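Local coordinates for protein epoxide hydrolase (Aspergillus niger, PDB 3G02) that probably catalyses the hydrolysis of epoxides to vicinal diols, as an alpha/beta-hydrolase-fold enzyme whose directed-evolution variant is enantioselective, at residues H116-S121 with A276-K281; S121-Y126 with L296-L301; L214-M219 with K348-V353; L283-K288 with G374-L379. The protein carries 9 engineered substitutions. One frame throughout, in Å; residues are numbered along the deposited sequence. Where two conformers were deposited one is given.

Contact 1: H116-S121 with A276-K281; sequences HGWPGS and AWIGEK
Trp-118 and Pro-119, in the loop after strand 110-115, meet one side of helix 271-284 through Trp-277, Ile-278 and Lys-281. His-116 to Pro-119 are the HGWP motif of epoxide hydrolases, and the helix belongs to the lid inserted between strands 209-214 and 340-345. The indole of Trp-118 extends toward the helix because its CG lies opposite the backbone N (chi1 -174°), bringing its six-membered rim to the contact. There CH2 of Trp-118 stands 3.9 Å from CD1 of Trp-277. The two indoles meet rim to rim with their planes 75° apart. CZ2 of Trp-118 also touches CG1 of Ile-278 at 3.8 Å. The other branch of that isoleucine, CG2, passes alongside Pro-119 and comes within 3.7 Å of its CB. A cis peptide bond precedes Pro-119, whose CB sits 3.5 Å above the Trp-118 ring, over its centre. Lys-281 brings its CG near Trp-118; its chain then turns away, and NZ forms a 2.7 Å salt bridge with OE2 of Glu-280, which is also paired with Arg-259 of the second subunit. NE1 of Trp-277 is hydrogen-bonded to His-256. The backbone N of Trp-118 bonds to OD2 of Asp-193, the predicted nucleophile, consistent with an oxyanion-hole role. No hydrogen bond crosses the contact; van der Waals packing of apolar groups, including the aliphatic part of Lys-281, joins this probable oxyanion-hole loop to the lid.

Contact 2: S121-Y126 with L296-L301; sequences SFVEFY and LEMVSL
One methyl group of Leu-301, CD2, points between Ser-121 and Val-123, touching OG of Ser-121 at 3.6 Å and CG2 of Val-123 at 3.6 Å. Leu-301 and Val-123 run past each other in opposite directions, their branches side by side. Leu-301 is directed at the loop with CG opposite its own backbone N (chi1 174°). One turn earlier on helix 292-304, Met-298 approaches at a slant: its chain bends at chi2 (-49°) and carries the terminal CE to 4.0 Å from CG1 of Val-123. In this one of its two conformers, the valine thus divides its methyls between the two helix residues. CG2 of Val-123 also overlies the ring of Phe-122, 3.6 Å above the plane and toward the rim. OG of Ser-121 accepts a 3.3 Å hydrogen bond from the backbone N of Val-123, an ST turn that opens the 3-10 segment 122-125. The contact joins the loop after core strand 110-115 to a helix of the lid, inserted between strands 209-214 and 340-345. With no hydrogen bond between the segments, it rests mainly on methyl packing; the serine hydroxyl, although against a leucine methyl, accepts a hydrogen bond within its own turn.

Contact 3: L214-M219 with K348-V353; sequences LNFCNM and KDLVPV. Engineered in segment 214-219: Phe-216 (natural residue Leu), Asn-218 (natural residue Ala). Engineered in segment 348-353: Val-351 (natural residue Cys). With FMT (formic acid), chain D.
The ring of Phe-216, an engineered residue, touches Asp-349 and Val-351. Its CG is anti to the backbone N (chi1 -174°), which carries the ring to both. OD1 of Asp-349 lies at the ring edge, in plane, 3.5 Å from CD1 of Phe-216, with carboxylate and ring planes 54° apart. CG2 of Val-351, also engineered, comes obliquely to 3.6 Å from CZ of Phe-216. Val-353 packs against CB of Cys-217 and CG of Met-219. A water joins the backbones, accepting from N of Cys-217 and donating to O of Val-351. Carbonyl O of Asn-215 and OD2 of Asp-349 are two acceptors 3.1 Å apart, with no hydrogen bond between them. OD1 of Asp-349 is held by the backbone N of Leu-350 (2.7 Å, on the anti side) and probably also bonds to ND1 of His-375, a pairing consistent with Asp-349 being the acid of the alpha/beta-hydrolase triad. Beyond this shell, a formic acid, probably from the crystallisation liquor, accepts from N of the engineered Asn-218 at 2.9 Å. Both segments are loops following neighbouring parallel strands, 209-214 and 340-345. Met-242 and Phe-245 of helix 233-248 pack on Val-351, and Trp-318 of helix 315-318 packs on Phe-216.

Contact 4: L283-K288 with G374-L379; sequences LQWVDK and GHFAAL
Trp-285 turns the edge of its six-membered ring toward the face of the His-375 imidazole, a T-shaped pair with planes 74° apart and centroids 5.1 Å apart. The closest atoms are CE3 of Trp-285 and CD2 of His-375, at 3.5 Å. The imidazole in turn places that CD2 above the Phe-376 ring, 3.9 Å from its plane and over its centre. The phenyl ring reaches back across the contact, where CE2 of Phe-376 lies 3.8 Å from CB of Trp-285 and CD2 of Phe-376 lies 3.7 Å from CG1 of Val-286. The side chains of Trp-285 and His-375 lie side by side and point the same way; with CG anti to the backbone N (chi1 175°), the imidazole reaches the indole edge. The backbones are tied by one nearly straight hydrogen bond, from N of His-375 to O of Trp-285 (2.9 Å, 171°). CA of Gly-374 packs against the backbone of residues 285-287. OE1 of Glu-380 accepts from N of both Gly-374 and Asp-287, and Asp-287 forms a salt bridge to Lys-348. Predicted to be catalytic, His-375 sits on a loop after the last strand, paired with one acid and touching the predicted nucleophile Asp-193, as expected for the triad histidine of the alpha/beta hydrolase fold.

How the contacts relate
All four contacts are buried, but their chemistry differs. Contacts 1 and 2 share Ser-121 and join the loop after strand 110-115 to the consecutive helices 271-284 and 292-304 without a hydrogen bond between segments. Contact 4 also uses helix 271-284 and the residues that follow, and adds a backbone bond, while contact 3 joins two loops after neighbouring strands through a water, apolar side chains and a carboxylate at a ring edge. Contacts 3 and 4 meet through a probable Asp-349 to His-375 hydrogen bond and the Lys-348 to Asp-287 salt bridge, a polar junction, unlike the packing that joins the other touching pairs. Contact 3 touches neither contact 1 nor contact 2; contact 4 touches all three.

Contact 1: H116-S121 with A276-K281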
loop_
_atom_site.group_PDB
_atom_site.type_symbol
_atom_site.label_atom_id
_atom_site.label_comp_id
_atom_site.label_asym_id
_atom_site.label_seq_id
_atom_site.Cartn_x
_atom_site.Cartn_y
_atom_site.Cartn_z
ATOM N N HIS A 116 -13.395 -9.361 16.614
ATOM C CA HIS A 116 -12.627 -9.565 15.394
ATOM C C HIS A 116 -11.672 -8.395 15.122
ATOM O O HIS A 116 -11.650 -7.400 15.850
ATOM C CB HIS A 116 -13.594 -9.773 14.214
ATOM C CG HIS A 116 -14.211 -8.508 13.696
ATOM N ND1 HIS A 116 -15.496 -8.112 14.007
ATOM C CD2 HIS A 116 -13.712 -7.553 12.879
ATOM C CE1 HIS A 116 -15.757 -6.962 13.404
ATOM N NE2 HIS A 116 -14.688 -6.601 12.717
ATOM N N GLY A 117 -10.887 -8.526 14.057
ATOM C CA GLY A 117 -10.044 -7.441 13.569
ATOM C C GLY A 117 -10.143 -7.342 12.057
ATOM O O GLY A 117 -11.189 -7.653 11.465
ATOM N N TRP A 118 -9.052 -6.906 11.431
ATOM C CA TRP A 118 -8.998 -6.723 9.982
ATOM C C TRP A 118 -8.053 -7.771 9.401
ATOM O O TRP A 118 -6.975 -7.977 9.951
ATOM C CB TRP A 118 -8.479 -5.313 9.653
ATOM C CG TRP A 118 -8.532 -5.003 8.180
ATOM C CD1 TRP A 118 -9.497 -4.287 7.527
ATOM C CD2 TRP A 118 -7.590 -5.415 7.175
ATOM N NE1 TRP A 118 -9.221 -4.234 6.179
ATOM C CE2 TRP A 118 -8.055 -4.917 5.938
ATOM C CE3 TRP A 118 -6.398 -6.158 7.202
ATOM C CZ2 TRP A 118 -7.376 -5.148 4.737
ATOM C CZ3 TRP A 118 -5.718 -6.381 6.011
ATOM C CH2 TRP A 118 -6.210 -5.876 4.794
ATOM N N PRO A 119 -8.410 -8.398 8.257
ATOM C CA PRO A 119 -9.583 -8.218 7.407
ATOM C C PRO A 119 -10.703 -9.186 7.755
ATOM O O PRO A 119 -11.365 -9.728 6.862
ATOM C CB PRO A 119 -9.034 -8.538 6.022
ATOM C CG PRO A 119 -8.048 -9.652 6.284
ATOM C CD PRO A 119 -7.488 -9.401 7.683
ATOM N N GLY A 120 -10.916 -9.388 9.049
ATOM C CA GLY A 120 -11.958 -10.282 9.519
ATOM C C GLY A 120 -13.305 -9.625 9.743
ATOM O O GLY A 120 -13.581 -8.520 9.259
ATOM N N SER A 121 -14.154 -10.326 10.487
ATOM C CA SER A 121 -15.516 -9.879 10.751
ATOM C C SER A 121 -16.160 -10.829 11.749
ATOM O O SER A 121 -15.559 -11.824 12.158
ATOM C CB SER A 121 -16.344 -9.872 9.465
ATOM O OG SER A 121 -16.598 -11.200 9.042
ATOM N N ALA A 276 -7.173 -8.958 -4.359
ATOM C CA ALA A 276 -5.714 -9.052 -4.343
ATOM C C ALA A 276 -5.135 -8.600 -2.999
ATOM O O ALA A 276 -4.303 -9.292 -2.404
ATOM C CB ALA A 276 -5.107 -8.257 -5.489
ATOM N N TRP A 277 -5.589 -7.440 -2.526
ATOM C CA TRP A 277 -5.058 -6.850 -1.298
ATOM C C TRP A 277 -5.389 -7.695 -0.072
ATOM O O TRP A 277 -4.515 -7.967 0.761
ATOM C CB TRP A 277 -5.634 -5.451 -1.142
ATOM C CG TRP A 277 -5.068 -4.604 -0.027
ATOM C CD1 TRP A 277 -5.547 -4.499 1.251
ATOM C CD2 TRP A 277 -3.959 -3.697 -0.116
ATOM N NE1 TRP A 277 -4.801 -3.585 1.964
ATOM C CE2 TRP A 277 -3.822 -3.079 1.150
ATOM C CE3 TRP A 277 -3.069 -3.345 -1.140
ATOM C CZ2 TRP A 277 -2.829 -2.130 1.418
ATOM C CZ3 TRP A 277 -2.076 -2.405 -0.872
ATOM C CH2 TRP A 277 -1.962 -1.815 0.400
ATOM N N ILE A 278 -6.654 -8.093 0.047
ATOM C CA ILE A 278 -7.109 -8.868 1.200
ATOM C C ILE A 278 -6.750 -10.348 1.048
ATOM O O ILE A 278 -6.324 -10.996 2.013
ATOM C CB ILE A 278 -8.621 -8.660 1.453
ATOM C CG1 ILE A 278 -8.856 -7.220 1.924
ATOM C CG2 ILE A 278 -9.155 -9.674 2.463
ATOM C CD1 ILE A 278 -10.289 -6.884 2.277
ATOM N N GLY A 279 -6.913 -10.876 -0.163
ATOM C CA GLY A 279 -6.585 -12.271 -0.441
ATOM C C GLY A 279 -5.147 -12.610 -0.108
ATOM O O GLY A 279 -4.864 -13.698 0.385
ATOM N N GLU A 280 -4.230 -11.675 -0.362
ATOM C CA GLU A 280 -2.826 -11.898 -0.006
ATOM C C GLU A 280 -2.700 -12.294 1.458
ATOM O O GLU A 280 -1.923 -13.183 1.803
ATOM C CB GLU A 280 -1.976 -10.662 -0.265
ATOM C CG GLU A 280 -0.486 -10.927 -0.072
ATOM C CD GLU A 280 0.291 -9.662 0.183
ATOM O OE1 GLU A 280 0.336 -8.801 -0.718
ATOM O OE2 GLU A 280 0.869 -9.533 1.287
ATOM N N LYS A 281 -3.477 -11.635 2.310
ATOM C CA LYS A 281 -3.402 -11.884 3.746
ATOM C C LYS A 281 -4.065 -13.196 4.148
ATOM O O LYS A 281 -3.554 -13.915 5.001
ATOM C CB LYS A 281 -3.952 -10.691 4.539
ATOM C CG LYS A 281 -3.305 -9.337 4.175
ATOM C CD LYS A 281 -1.777 -9.424 4.012
ATOM C CE LYS A 281 -1.158 -8.044 3.810
ATOM N NZ LYS A 281 0.316 -8.114 3.551
#

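Contact 2: S121-Y126 with L296-L301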
loop_
_atom_site.group_PDB
_atom_site.type_symbol
_atom_site.label_atom_id
_atom_site.label_comp_id
_atom_site.label_asym_id
_atom_site.label_seq_id
_atom_site.Cartn_x
_atom_site.Cartn_y
_atom_site.Cartn_z
ATOM N N SER A 121 -14.154 -10.326 10.487
ATOM C CA SER A 121 -15.516 -9.879 10.751
ATOM C C SER A 121 -16.160 -10.829 11.749
ATOM O O SER A 121 -15.559 -11.824 12.158
ATOM C CB SER A 121 -16.344 -9.872 9.465
ATOM O OG SER A 121 -16.598 -11.200 9.042
ATOM N N PHE A 122 -17.410 -10.543 12.091
ATOM C CA PHE A 122 -18.182 -11.393 12.994
ATOM C C PHE A 122 -18.250 -12.857 12.539
ATOM O O PHE A 122 -18.336 -13.772 13.372
ATOM C CB PHE A 122 -19.598 -10.821 13.187
ATOM C CG PHE A 122 -20.504 -11.000 11.997
ATOM C CD1 PHE A 122 -20.399 -10.163 10.889
ATOM C CD2 PHE A 122 -21.472 -12.006 11.986
ATOM C CE1 PHE A 122 -21.233 -10.331 9.792
ATOM C CE2 PHE A 122 -22.310 -12.182 10.893
ATOM C CZ PHE A 122 -22.196 -11.343 9.792
ATOM N N VAL A 123 -18.174 -13.056 11.225
ATOM C CA VAL A 123 -18.287 -14.374 10.605
ATOM C C VAL A 123 -17.169 -15.307 11.069
ATOM O O VAL A 123 -17.362 -16.517 11.174
ATOM C CB VAL A 123 -18.285 -14.262 9.060
ATOM C CG1 VAL A 123 -18.517 -15.622 8.404
ATOM C CG2 VAL A 123 -19.348 -13.277 8.604
ATOM N N GLU A 124 -16.005 -14.739 11.362
ATOM C CA GLU A 124 -14.877 -15.538 11.829
ATOM C C GLU A 124 -15.200 -16.387 13.051
ATOM O O GLU A 124 -14.539 -17.398 13.296
ATOM C CB GLU A 124 -13.688 -14.645 12.142
ATOM C CG GLU A 124 -13.074 -14.019 10.927
ATOM C CD GLU A 124 -11.866 -13.182 11.268
ATOM O OE1 GLU A 124 -11.922 -12.425 12.259
ATOM O OE2 GLU A 124 -10.861 -13.277 10.539
ATOM N N PHE A 125 -16.197 -15.967 13.825
ATOM C CA PHE A 125 -16.571 -16.689 15.034
ATOM C C PHE A 125 -17.688 -17.702 14.835
ATOM O O PHE A 125 -18.073 -18.386 15.782
ATOM C CB PHE A 125 -16.906 -15.704 16.163
ATOM C CG PHE A 125 -15.708 -14.967 16.683
ATOM C CD1 PHE A 125 -14.824 -15.591 17.558
ATOM C CD2 PHE A 125 -15.444 -13.657 16.283
ATOM C CE1 PHE A 125 -13.698 -14.926 18.036
ATOM C CE2 PHE A 125 -14.324 -12.982 16.756
ATOM C CZ PHE A 125 -13.449 -13.616 17.635
ATOM N N TYR A 126 -18.198 -17.808 13.608
ATOM C CA TYR A 126 -19.282 -18.751 13.317
ATOM C C TYR A 126 -18.926 -20.220 13.603
ATOM O O TYR A 126 -19.731 -20.919 14.210
ATOM C CB TYR A 126 -19.839 -18.556 11.901
ATOM C CG TYR A 126 -21.019 -17.598 11.842
ATOM C CD1 TYR A 126 -21.062 -16.448 12.643
ATOM C CD2 TYR A 126 -22.087 -17.835 10.976
ATOM C CE1 TYR A 126 -22.143 -15.572 12.589
ATOM C CE2 TYR A 126 -23.166 -16.958 10.913
ATOM C CZ TYR A 126 -23.189 -15.837 11.724
ATOM O OH TYR A 126 -24.260 -14.975 11.659
ATOM N N LEU A 296 -13.303 -16.062 -1.127
ATOM C CA LEU A 296 -14.310 -15.363 -1.928
ATOM C C LEU A 296 -15.494 -14.876 -1.087
ATOM O O LEU A 296 -15.996 -13.780 -1.314
ATOM C CB LEU A 296 -14.789 -16.218 -3.109
ATOM C CG LEU A 296 -13.751 -16.487 -4.205
ATOM C CD1 LEU A 296 -14.352 -17.354 -5.308
ATOM C CD2 LEU A 296 -13.196 -15.191 -4.796
ATOM N N GLU A 297 -15.918 -15.678 -0.111
ATOM C CA GLU A 297 -16.981 -15.282 0.810
ATOM C C GLU A 297 -16.601 -14.031 1.601
ATOM O O GLU A 297 -17.372 -13.073 1.674
ATOM C CB GLU A 297 -17.308 -16.419 1.791
ATOM C CG GLU A 297 -18.084 -17.576 1.175
ATOM C CD GLU A 297 -18.199 -18.783 2.098
ATOM O OE1 GLU A 297 -17.578 -18.800 3.181
ATOM O OE2 GLU A 297 -18.934 -19.722 1.730
ATOM N N MET A 298 -15.408 -14.044 2.194
ATOM C CA MET A 298 -14.962 -12.935 3.042
ATOM C C MET A 298 -14.765 -11.651 2.251
ATOM O O MET A 298 -15.146 -10.570 2.697
ATOM C CB MET A 298 -13.676 -13.286 3.795
ATOM C CG MET A 298 -13.792 -14.482 4.737
ATOM S SD MET A 298 -15.225 -14.436 5.841
ATOM C CE MET A 298 -14.700 -15.606 7.107
ATOM N N VAL A 299 -14.159 -11.778 1.074
ATOM C CA VAL A 299 -13.934 -10.625 0.209
ATOM C C VAL A 299 -15.259 -10.069 -0.329
ATOM O O VAL A 299 -15.463 -8.854 -0.339
ATOM C CB VAL A 299 -12.929 -10.945 -0.929
ATOM C CG1 VAL A 299 -12.843 -9.806 -1.929
ATOM C CG2 VAL A 299 -11.540 -11.225 -0.349
ATOM N N SER A 300 -16.161 -10.956 -0.750
ATOM C CA SER A 300 -17.483 -10.529 -1.219
ATOM C C SER A 300 -18.254 -9.812 -0.117
ATOM O O SER A 300 -18.892 -8.795 -0.369
ATOM C CB SER A 300 -18.296 -11.717 -1.740
ATOM O OG SER A 300 -17.658 -12.304 -2.861
ATOM N N LEU A 301 -18.174 -10.336 1.106
ATOM C CA LEU A 301 -18.801 -9.709 2.265
ATOM C C LEU A 301 -18.285 -8.285 2.469
ATOM O O LEU A 301 -19.072 -7.357 2.652
ATOM C CB LEU A 301 -18.565 -10.560 3.516
ATOM C CG LEU A 301 -19.020 -10.008 4.869
ATOM C CD1 LEU A 301 -20.534 -9.776 4.919
ATOM C CD2 LEU A 301 -18.564 -10.945 5.980
#

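Contact 3: L214-M219 with K348-V353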
loop_
_atom_site.group_PDB
_atom_site.type_symbol
_atom_site.label_atom_id
_atom_site.label_comp_id
_atom_site.label_asym_id
_atom_site.label_seq_id
_atom_site.Cartn_x
_atom_site.Cartn_y
_atom_site.Cartn_z
ATOM N N LEU A 214 -6.879 -13.046 25.196
ATOM C CA LEU A 214 -6.378 -12.656 23.874
ATOM C C LEU A 214 -5.681 -13.807 23.163
ATOM O O LEU A 214 -5.092 -14.676 23.802
ATOM C CB LEU A 214 -5.394 -11.489 23.994
ATOM C CG LEU A 214 -5.816 -10.219 24.738
ATOM C CD1 LEU A 214 -4.670 -9.212 24.712
ATOM C CD2 LEU A 214 -7.083 -9.618 24.150
ATOM N N ASN A 215 -5.744 -13.806 21.832
ATOM C CA ASN A 215 -4.901 -14.702 21.035
ATOM C C ASN A 215 -3.932 -13.931 20.135
ATOM O O ASN A 215 -3.393 -14.477 19.168
ATOM C CB ASN A 215 -5.731 -15.713 20.231
ATOM C CG ASN A 215 -6.646 -15.052 19.220
ATOM O OD1 ASN A 215 -6.317 -14.953 18.037
ATOM N ND2 ASN A 215 -7.799 -14.599 19.679
ATOM N N PHE A 216 -3.707 -12.664 20.479
ATOM C CA PHE A 216 -2.838 -11.784 19.712
ATOM C C PHE A 216 -2.367 -10.655 20.612
ATOM O O PHE A 216 -3.166 -10.087 21.355
ATOM C CB PHE A 216 -3.624 -11.209 18.526
ATOM C CG PHE A 216 -2.792 -10.402 17.566
ATOM C CD1 PHE A 216 -2.191 -11.011 16.467
ATOM C CD2 PHE A 216 -2.637 -9.029 17.741
ATOM C CE1 PHE A 216 -1.428 -10.262 15.566
ATOM C CE2 PHE A 216 -1.871 -8.279 16.850
ATOM C CZ PHE A 216 -1.274 -8.897 15.758
ATOM N N CYS A 217 -1.076 -10.342 20.548
ATOM C CA CYS A 217 -0.526 -9.187 21.255
ATOM C C CYS A 217 0.415 -8.414 20.343
ATOM O O CYS A 217 1.353 -8.980 19.790
ATOM C CB CYS A 217 0.193 -9.609 22.540
ATOM S SG CYS A 217 0.815 -8.198 23.512
ATOM N N ASN A 218 0.149 -7.115 20.213
ATOM C CA ASN A 218 0.826 -6.231 19.263
ATOM C C ASN A 218 2.089 -5.555 19.821
ATOM O O ASN A 218 2.682 -4.691 19.169
ATOM C CB ASN A 218 -0.173 -5.168 18.776
ATOM C CG ASN A 218 0.250 -4.502 17.474
ATOM O OD1 ASN A 218 0.006 -3.308 17.270
ATOM N ND2 ASN A 218 0.868 -5.271 16.583
ATOM N N MET A 219 2.502 -5.966 21.017
ATOM C CA MET A 219 3.634 -5.350 21.718
ATOM C C MET A 219 4.972 -5.490 20.988
ATOM O O MET A 219 5.173 -6.414 20.197
ATOM C CB MET A 219 3.771 -5.955 23.118
ATOM C CG MET A 219 4.344 -7.377 23.117
ATOM S SD MET A 219 4.477 -8.125 24.742
ATOM C CE MET A 219 5.787 -7.138 25.472
ATOM N N LYS A 348 2.062 -19.686 14.114
ATOM C CA LYS A 348 2.133 -19.048 12.799
ATOM C C LYS A 348 1.331 -17.758 12.744
ATOM O O LYS A 348 0.990 -17.260 11.668
ATOM C CB LYS A 348 1.729 -20.023 11.689
ATOM C CG LYS A 348 2.753 -21.131 11.496
ATOM C CD LYS A 348 2.477 -21.967 10.270
ATOM C CE LYS A 348 3.480 -23.106 10.179
ATOM N NZ LYS A 348 3.267 -23.958 8.979
ATOM N N ASP A 349 1.040 -17.206 13.917
ATOM C CA ASP A 349 0.463 -15.873 13.999
ATOM C C ASP A 349 1.505 -14.844 13.537
ATOM O O ASP A 349 2.672 -15.182 13.334
ATOM C CB ASP A 349 -0.007 -15.580 15.420
ATOM C CG ASP A 349 -1.210 -14.651 15.462
ATOM O OD1 ASP A 349 -1.404 -13.849 14.521
ATOM O OD2 ASP A 349 -1.964 -14.713 16.449
ATOM N N LEU A 350 1.075 -13.598 13.371
ATOM C CA LEU A 350 1.891 -12.570 12.717
ATOM C C LEU A 350 3.095 -12.133 13.534
ATOM O O LEU A 350 4.187 -11.952 12.996
ATOM C CB LEU A 350 1.035 -11.342 12.379
ATOM C CG LEU A 350 -0.280 -11.618 11.644
ATOM C CD1 LEU A 350 -1.037 -10.325 11.401
ATOM C CD2 LEU A 350 -0.002 -12.341 10.336
ATOM N N VAL A 351 2.888 -11.963 14.835
ATOM C CA VAL A 351 3.900 -11.376 15.703
ATOM C C VAL A 351 3.988 -12.210 16.984
ATOM O O VAL A 351 3.557 -11.774 18.055
ATOM C CB VAL A 351 3.607 -9.876 15.967
ATOM C CG1 VAL A 351 3.925 -9.052 14.723
ATOM C CG2 VAL A 351 2.149 -9.654 16.369
ATOM N N PRO A 352 4.535 -13.436 16.863
ATOM C CA PRO A 352 4.443 -14.423 17.940
ATOM C C PRO A 352 5.419 -14.177 19.090
ATOM O O PRO A 352 6.404 -14.907 19.256
ATOM C CB PRO A 352 4.703 -15.756 17.225
ATOM C CG PRO A 352 5.470 -15.409 15.998
ATOM C CD PRO A 352 5.264 -13.953 15.690
ATOM N N VAL A 353 5.116 -13.147 19.878
ATOM C CA VAL A 353 5.881 -12.801 21.074
ATOM C C VAL A 353 5.680 -13.876 22.148
ATOM O O VAL A 353 4.606 -14.476 22.226
ATOM C CB VAL A 353 5.511 -11.386 21.619
ATOM C CG1 VAL A 353 5.997 -10.308 20.665
ATOM C CG2 VAL A 353 4.013 -11.248 21.865
HETATM C C FMT D . -2.892 -6.059 22.380
HETATM O O1 FMT D . -2.449 -6.244 21.247
HETATM O O2 FMT D . -2.214 -6.161 23.403
HETATM O O HOH W 1 0.931 -12.048 19.382
#

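Contact 4: L283-K288 with G374-L379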
loop_
_atom_site.group_PDB
_atom_site.type_symbol
_atom_site.label_atom_id
_atom_site.label_comp_id
_atom_site.label_asym_id
_atom_site.label_seq_id
_atom_site.Cartn_x
_atom_site.Cartn_y
_atom_site.Cartn_z
ATOM N N LEU A 283 -3.997 -15.710 2.324
ATOM C CA LEU A 283 -3.022 -16.705 1.885
ATOM C C LEU A 283 -1.811 -16.793 2.810
ATOM O O LEU A 283 -1.364 -17.888 3.159
ATOM C CB LEU A 283 -2.551 -16.400 0.461
ATOM C CG LEU A 283 -3.552 -16.613 -0.673
ATOM C CD1 LEU A 283 -2.950 -16.110 -1.974
ATOM C CD2 LEU A 283 -3.959 -18.079 -0.798
ATOM N N GLN A 284 -1.269 -15.643 3.200
ATOM C CA GLN A 284 0.012 -15.612 3.913
ATOM C C GLN A 284 -0.092 -15.807 5.416
ATOM O O GLN A 284 0.872 -16.238 6.054
ATOM C CB GLN A 284 0.751 -14.301 3.635
ATOM C CG GLN A 284 1.170 -14.114 2.182
ATOM C CD GLN A 284 2.140 -12.963 1.992
ATOM O OE1 GLN A 284 2.439 -12.215 2.929
ATOM N NE2 GLN A 284 2.646 -12.820 0.776
ATOM N N TRP A 285 -1.246 -15.474 5.987
ATOM C CA TRP A 285 -1.369 -15.371 7.436
ATOM C C TRP A 285 -1.836 -16.644 8.131
ATOM O O TRP A 285 -1.819 -16.717 9.359
ATOM C CB TRP A 285 -2.308 -14.228 7.784
ATOM C CG TRP A 285 -1.746 -12.865 7.533
ATOM C CD1 TRP A 285 -0.537 -12.548 6.966
ATOM C CD2 TRP A 285 -2.389 -11.623 7.834
ATOM N NE1 TRP A 285 -0.385 -11.175 6.921
ATOM C CE2 TRP A 285 -1.509 -10.587 7.443
ATOM C CE3 TRP A 285 -3.624 -11.284 8.407
ATOM C CZ2 TRP A 285 -1.831 -9.234 7.605
ATOM C CZ3 TRP A 285 -3.941 -9.942 8.571
ATOM C CH2 TRP A 285 -3.048 -8.934 8.166
ATOM N N VAL A 286 -2.259 -17.629 7.345
ATOM C CA VAL A 286 -2.761 -18.889 7.889
ATOM C C VAL A 286 -1.664 -19.945 7.977
ATOM O O VAL A 286 -0.603 -19.816 7.357
ATOM C CB VAL A 286 -3.950 -19.443 7.055
ATOM C CG1 VAL A 286 -5.133 -18.486 7.094
ATOM C CG2 VAL A 286 -3.530 -19.735 5.611
ATOM N N ASP A 287 -1.929 -20.988 8.761
ATOM C CA ASP A 287 -1.082 -22.171 8.778
ATOM C C ASP A 287 -1.468 -23.047 7.583
ATOM O O ASP A 287 -0.785 -23.027 6.558
ATOM C CB ASP A 287 -1.238 -22.912 10.109
ATOM C CG ASP A 287 -0.338 -24.131 10.220
ATOM O OD1 ASP A 287 0.442 -24.417 9.279
ATOM O OD2 ASP A 287 -0.416 -24.803 11.269
ATOM N N LYS A 288 -2.567 -23.788 7.708
ATOM C CA LYS A 288 -3.088 -24.582 6.595
ATOM C C LYS A 288 -3.931 -23.683 5.687
ATOM O O LYS A 288 -4.704 -22.855 6.187
ATOM C CB LYS A 288 -3.919 -25.766 7.107
ATOM C CG LYS A 288 -3.172 -26.703 8.058
ATOM C CD LYS A 288 -2.214 -27.640 7.328
ATOM C CE LYS A 288 -1.386 -28.473 8.308
ATOM N NZ LYS A 288 -2.228 -29.360 9.169
ATOM N N GLY A 374 -2.461 -20.534 12.499
ATOM C CA GLY A 374 -1.943 -19.222 12.151
ATOM C C GLY A 374 -2.732 -18.090 12.778
ATOM O O GLY A 374 -3.260 -18.211 13.887
ATOM N N HIS A 375 -2.822 -16.986 12.046
ATOM C CA HIS A 375 -3.404 -15.757 12.568
ATOM C C HIS A 375 -4.915 -15.797 12.785
ATOM O O HIS A 375 -5.420 -15.222 13.754
ATOM C CB HIS A 375 -3.057 -14.597 11.640
ATOM C CG HIS A 375 -3.707 -13.311 12.029
ATOM N ND1 HIS A 375 -3.297 -12.573 13.117
ATOM C CD2 HIS A 375 -4.750 -12.640 11.486
ATOM C CE1 HIS A 375 -4.054 -11.495 13.222
ATOM N NE2 HIS A 375 -4.944 -11.512 12.246
ATOM N N PHE A 376 -5.634 -16.442 11.872
ATOM C CA PHE A 376 -7.089 -16.474 11.933
ATOM C C PHE A 376 -7.554 -17.614 12.845
ATOM O O PHE A 376 -8.217 -18.557 12.400
ATOM C CB PHE A 376 -7.678 -16.597 10.523
ATOM C CG PHE A 376 -7.400 -15.405 9.637
ATOM C CD1 PHE A 376 -8.189 -14.263 9.725
ATOM C CD2 PHE A 376 -6.358 -15.423 8.717
ATOM C CE1 PHE A 376 -7.937 -13.153 8.919
ATOM C CE2 PHE A 376 -6.107 -14.327 7.897
ATOM C CZ PHE A 376 -6.901 -13.189 7.998
ATOM N N ALA A 377 -7.209 -17.510 14.127
ATOM C CA ALA A 377 -7.406 -18.600 15.083
ATOM C C ALA A 377 -8.836 -19.132 15.147
ATOM O O ALA A 377 -9.043 -20.341 15.175
ATOM C CB ALA A 377 -6.928 -18.193 16.462
ATOM N N ALA A 378 -9.816 -18.232 15.167
ATOM C CA ALA A 378 -11.221 -18.644 15.218
ATOM C C ALA A 378 -11.642 -19.447 13.985
ATOM O O ALA A 378 -12.474 -20.349 14.092
ATOM C CB ALA A 378 -12.131 -17.437 15.418
ATOM N N LEU A 379 -11.064 -19.122 12.830
ATOM C CA LEU A 379 -11.325 -19.860 11.592
ATOM C C LEU A 379 -10.501 -21.133 11.472
ATOM O O LEU A 379 -10.990 -22.154 10.989
ATOM C CB LEU A 379 -11.032 -18.985 10.368
ATOM C CG LEU A 379 -11.983 -17.865 9.965
ATOM C CD1 LEU A 379 -11.475 -17.223 8.689
ATOM C CD2 LEU A 379 -13.397 -18.390 9.765
#